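Local atomic coordinates of TfuA domain-containing protein (Methanosarcina acetivorans, PDB entry 6XP8), a protein that takes part in peptide backbone thioamidation, in which TfuA proteins are understood to work alongside a YcaO enzyme. Residues Leu128-Glu133 with Val196-Gln201. Numbering follows the deposited sequence.
Sequences LVNIRE and VDIKRQ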
ATOM      1  N   LEU A 128       7.202   1.016   4.386  1.00 16.02           N
ATOM      2  CA  LEU A 128       8.565   0.897   3.889  1.00 15.98           C
ATOM      3  C   LEU A 128       8.715   1.266   2.410  1.00 15.89           C
ATOM      4  O   LEU A 128       9.699   1.904   2.049  1.00 16.16           O
ATOM      5  CB  LEU A 128       9.126  -0.504   4.168  1.00 15.80           C
ATOM      6  CG  LEU A 128      10.610  -0.802   3.912  1.00 15.92           C
ATOM      7  CD1 LEU A 128      11.536   0.189   4.613  1.00 15.76           C
ATOM      8  CD2 LEU A 128      10.905  -2.218   4.374  1.00 15.98           C
ATOM      9  N   VAL A 129       7.744   0.881   1.567  1.00 15.62           N
ATOM     10  CA  VAL A 129       7.764   1.274   0.142  1.00 15.94           C
ATOM     11  C   VAL A 129       7.822   2.791  -0.088  1.00 15.76           C
ATOM     12  O   VAL A 129       8.564   3.243  -0.960  1.00 15.32           O
ATOM     13  CB  VAL A 129       6.644   0.625  -0.722  1.00 15.93           C
ATOM     14  CG1 VAL A 129       6.901  -0.869  -0.894  1.00 16.40           C
ATOM     15  CG2 VAL A 129       5.257   0.897  -0.160  1.00 16.17           C
ATOM     16  N   ASN A 130       7.052   3.551   0.702  1.00 15.91           N
ATOM     17  CA  ASN A 130       7.088   5.026   0.686  1.00 15.84           C
ATOM     18  C   ASN A 130       8.451   5.551   1.152  1.00 16.14           C
ATOM     19  O   ASN A 130       8.963   6.515   0.582  1.00 16.10           O
ATOM     20  CB  ASN A 130       5.975   5.634   1.558  1.00 16.17           C
ATOM     21  CG  ASN A 130       4.598   5.634   0.889  1.00 16.13           C
ATOM     22  OD1 ASN A 130       4.351   4.936  -0.095  1.00 16.35           O
ATOM     23  ND2 ASN A 130       3.677   6.395   1.469  1.00 16.20           N
ATOM     24  N   ILE A 131       9.028   4.915   2.178  1.00 15.66           N
ATOM     25  CA  ILE A 131      10.361   5.284   2.695  1.00 15.68           C
ATOM     26  C   ILE A 131      11.423   5.067   1.611  1.00 15.73           C
ATOM     27  O   ILE A 131      12.255   5.950   1.368  1.00 15.65           O
ATOM     28  CB  ILE A 131      10.711   4.542   4.019  1.00 15.34           C
ATOM     29  CG1 ILE A 131       9.778   4.997   5.151  1.00 15.61           C
ATOM     30  CG2 ILE A 131      12.171   4.758   4.420  1.00 15.60           C
ATOM     31  CD1 ILE A 131       9.701   4.046   6.337  1.00 15.55           C
ATOM     32  N   ARG A 132      11.358   3.912   0.942  1.00 16.41           N
ATOM     33  CA  ARG A 132      12.259   3.575  -0.171  1.00 17.31           C
ATOM     34  C   ARG A 132      12.253   4.663  -1.251  1.00 17.95           C
ATOM     35  O   ARG A 132      13.307   5.183  -1.628  1.00 17.67           O
ATOM     36  CB  ARG A 132      11.880   2.220  -0.793  1.00 17.45           C
ATOM     37  CG  ARG A 132      12.182   1.003   0.073  1.00 18.03           C
ATOM     38  CD  ARG A 132      11.911  -0.286  -0.695  1.00 18.57           C
ATOM     39  NE  ARG A 132      12.155  -1.494   0.102  1.00 18.83           N
ATOM     40  CZ  ARG A 132      13.349  -2.050   0.322  1.00 19.35           C
ATOM     41  NH1 ARG A 132      14.465  -1.509  -0.171  1.00 19.56           N
ATOM     42  NH2 ARG A 132      13.429  -3.158   1.054  1.00 18.96           N
ATOM     43  N   GLU A 133      11.049   5.018  -1.706  1.00 18.59           N
ATOM     44  CA  GLU A 133      10.860   5.988  -2.782  1.00 19.19           C
ATOM     45  C   GLU A 133      11.194   7.422  -2.373  1.00 19.29           C
ATOM     46  O   GLU A 133      11.711   8.203  -3.187  1.00 19.48           O
ATOM     47  CB  GLU A 133       9.431   5.899  -3.319  1.00 20.59           C
ATOM     48  CG  GLU A 133       9.175   4.656  -4.157  1.00 21.71           C
ATOM     49  CD  GLU A 133      10.044   4.603  -5.401  1.00 23.17           C
ATOM     50  OE1 GLU A 133       9.799   5.394  -6.334  1.00 25.45           O
ATOM     51  OE2 GLU A 133      10.972   3.771  -5.444  1.00 24.32           O
ATOM     52  N   VAL A 196       7.127  10.804  -1.589  1.00 19.82           N
ATOM     53  CA  VAL A 196       6.712  10.008  -2.739  1.00 19.36           C
ATOM     54  C   VAL A 196       5.787   8.938  -2.157  1.00 18.79           C
ATOM     55  O   VAL A 196       6.244   7.899  -1.658  1.00 19.11           O
ATOM     56  CB  VAL A 196       7.910   9.388  -3.496  1.00 19.18           C
ATOM     57  CG1 VAL A 196       7.443   8.647  -4.746  1.00 19.52           C
ATOM     58  CG2 VAL A 196       8.937  10.456  -3.867  1.00 19.53           C
ATOM     59  N   ASP A 197       4.492   9.241  -2.193  1.00 18.07           N
ATOM     60  CA  ASP A 197       3.447   8.404  -1.618  1.00 16.96           C
ATOM     61  C   ASP A 197       3.017   7.382  -2.667  1.00 16.74           C
ATOM     62  O   ASP A 197       1.973   7.520  -3.332  1.00 16.23           O
ATOM     63  CB  ASP A 197       2.276   9.277  -1.131  1.00 17.42           C
ATOM     64  CG  ASP A 197       1.300   8.526  -0.219  1.00 17.47           C
ATOM     65  OD1 ASP A 197       1.301   7.269  -0.184  1.00 17.39           O
ATOM     66  OD2 ASP A 197       0.497   9.209   0.457  1.00 18.36           O
ATOM     67  N   ILE A 198       3.849   6.357  -2.813  1.00 16.15           N
ATOM     68  CA  ILE A 198       3.639   5.338  -3.837  1.00 16.06           C
ATOM     69  C   ILE A 198       2.385   4.505  -3.567  1.00 15.60           C
ATOM     70  O   ILE A 198       1.711   4.090  -4.509  1.00 15.81           O
ATOM     71  CB  ILE A 198       4.906   4.473  -4.097  1.00 16.39           C
ATOM     72  CG1 ILE A 198       4.770   3.653  -5.394  1.00 17.05           C
ATOM     73  CG2 ILE A 198       5.257   3.570  -2.917  1.00 16.82           C
ATOM     74  CD1 ILE A 198       4.687   4.489  -6.657  1.00 17.48           C
ATOM     75  N   LYS A 199       2.068   4.289  -2.291  1.00 15.11           N
ATOM     76  CA  LYS A 199       0.834   3.586  -1.921  1.00 14.85           C
ATOM     77  C   LYS A 199      -0.406   4.335  -2.397  1.00 14.61           C
ATOM     78  O   LYS A 199      -1.315   3.718  -2.954  1.00 13.74           O
ATOM     79  CB  LYS A 199       0.768   3.322  -0.420  1.00 15.40           C
ATOM     80  CG  LYS A 199       1.754   2.267   0.051  1.00 15.53           C
ATOM     81  CD  LYS A 199       1.354   1.761   1.428  1.00 16.07           C
ATOM     82  CE  LYS A 199       0.608   0.445   1.366  1.00 16.09           C
ATOM     83  NZ  LYS A 199       0.210   0.005   2.735  1.00 15.98           N
ATOM     84  N   ARG A 200      -0.423   5.657  -2.210  1.00 14.57           N
ATOM     85  CA  ARG A 200      -1.550   6.484  -2.656  1.00 14.85           C
ATOM     86  C   ARG A 200      -1.673   6.498  -4.180  1.00 14.61           C
ATOM     87  O   ARG A 200      -2.776   6.397  -4.719  1.00 15.25           O
ATOM     88  CB  ARG A 200      -1.404   7.915  -2.136  1.00 15.22           C
ATOM     89  CG  ARG A 200      -2.577   8.816  -2.471  1.00 16.23           C
ATOM     90  CD  ARG A 200      -2.334  10.248  -2.016  1.00 16.84           C
ATOM     91  NE  ARG A 200      -3.545  11.052  -2.188  1.00 18.09           N
ATOM     92  CZ  ARG A 200      -4.539  11.120  -1.305  1.00 18.57           C
ATOM     93  NH1 ARG A 200      -4.477  10.441  -0.162  1.00 18.92           N
ATOM     94  NH2 ARG A 200      -5.600  11.874  -1.566  1.00 19.76           N
ATOM     95  N   GLN A 201      -0.539   6.616  -4.870  1.00 14.51           N
ATOM     96  CA  GLN A 201      -0.545   6.674  -6.334  1.00 14.25           C
ATOM     97  C   GLN A 201      -0.992   5.348  -6.920  1.00 14.06           C
ATOM     98  O   GLN A 201      -1.767   5.324  -7.872  1.00 13.60           O
ATOM     99  CB  GLN A 201       0.813   7.114  -6.891  1.00 15.22           C
ATOM    100  CG  GLN A 201       1.100   8.584  -6.581  1.00 16.35           C
ATOM    101  CD  GLN A 201       2.467   9.045  -7.036  1.00 17.76           C
ATOM    102  OE1 GLN A 201       3.473   8.354  -6.831  1.00 19.40           O
ATOM    103  NE2 GLN A 201       2.520  10.230  -7.642  1.00 17.87           N
TER
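Asn130 directs the two ends of its amide at the first turn of the helix that begins at Ile198. Its OD1 accepts from Lys199 N at 3.2 Å; the bond is nearly straight (167° at the hydrogen), and the donor lies in the carbonyl plane, on a lone pair of OD1. On the other branch ND2 donates to Asp197 OD1 over 3.0 Å, entering from above the carboxylate, whose plane is turned 76° from the amide. Arg200 N reaches that same oxygen from the opposite face, so Asp197 OD1 is gripped by two donors. Asp197 sits at the N-cap of helix 198-215, the bond from Arg200 N being its capping bond, and Asn130, on helix 128-140, thus ties one helix to the cap and first turn of another. ND2 also donates to Glu195 OE2, which probably restrains the amide's rotation further. An alanine in place of Asn130 would probably leave Lys199 N without this acceptor and rob the cap carboxylate of one of these two donors. Beside the amide the packing is close: Val129 CG2 meets Ile198 CG2 and Lys199 CG, each at 3.8 Å, with the side chains crossing at about a right angle. The Lys199 chain, bent at chi3 (99°), then leads its NZ away to Val112 O and Ser77. At the partly exposed end Val196 CG1 still touches Glu133 CB at 3.7 Å, but Glu133 CG stays 4.3 Å from Ile198 CG2.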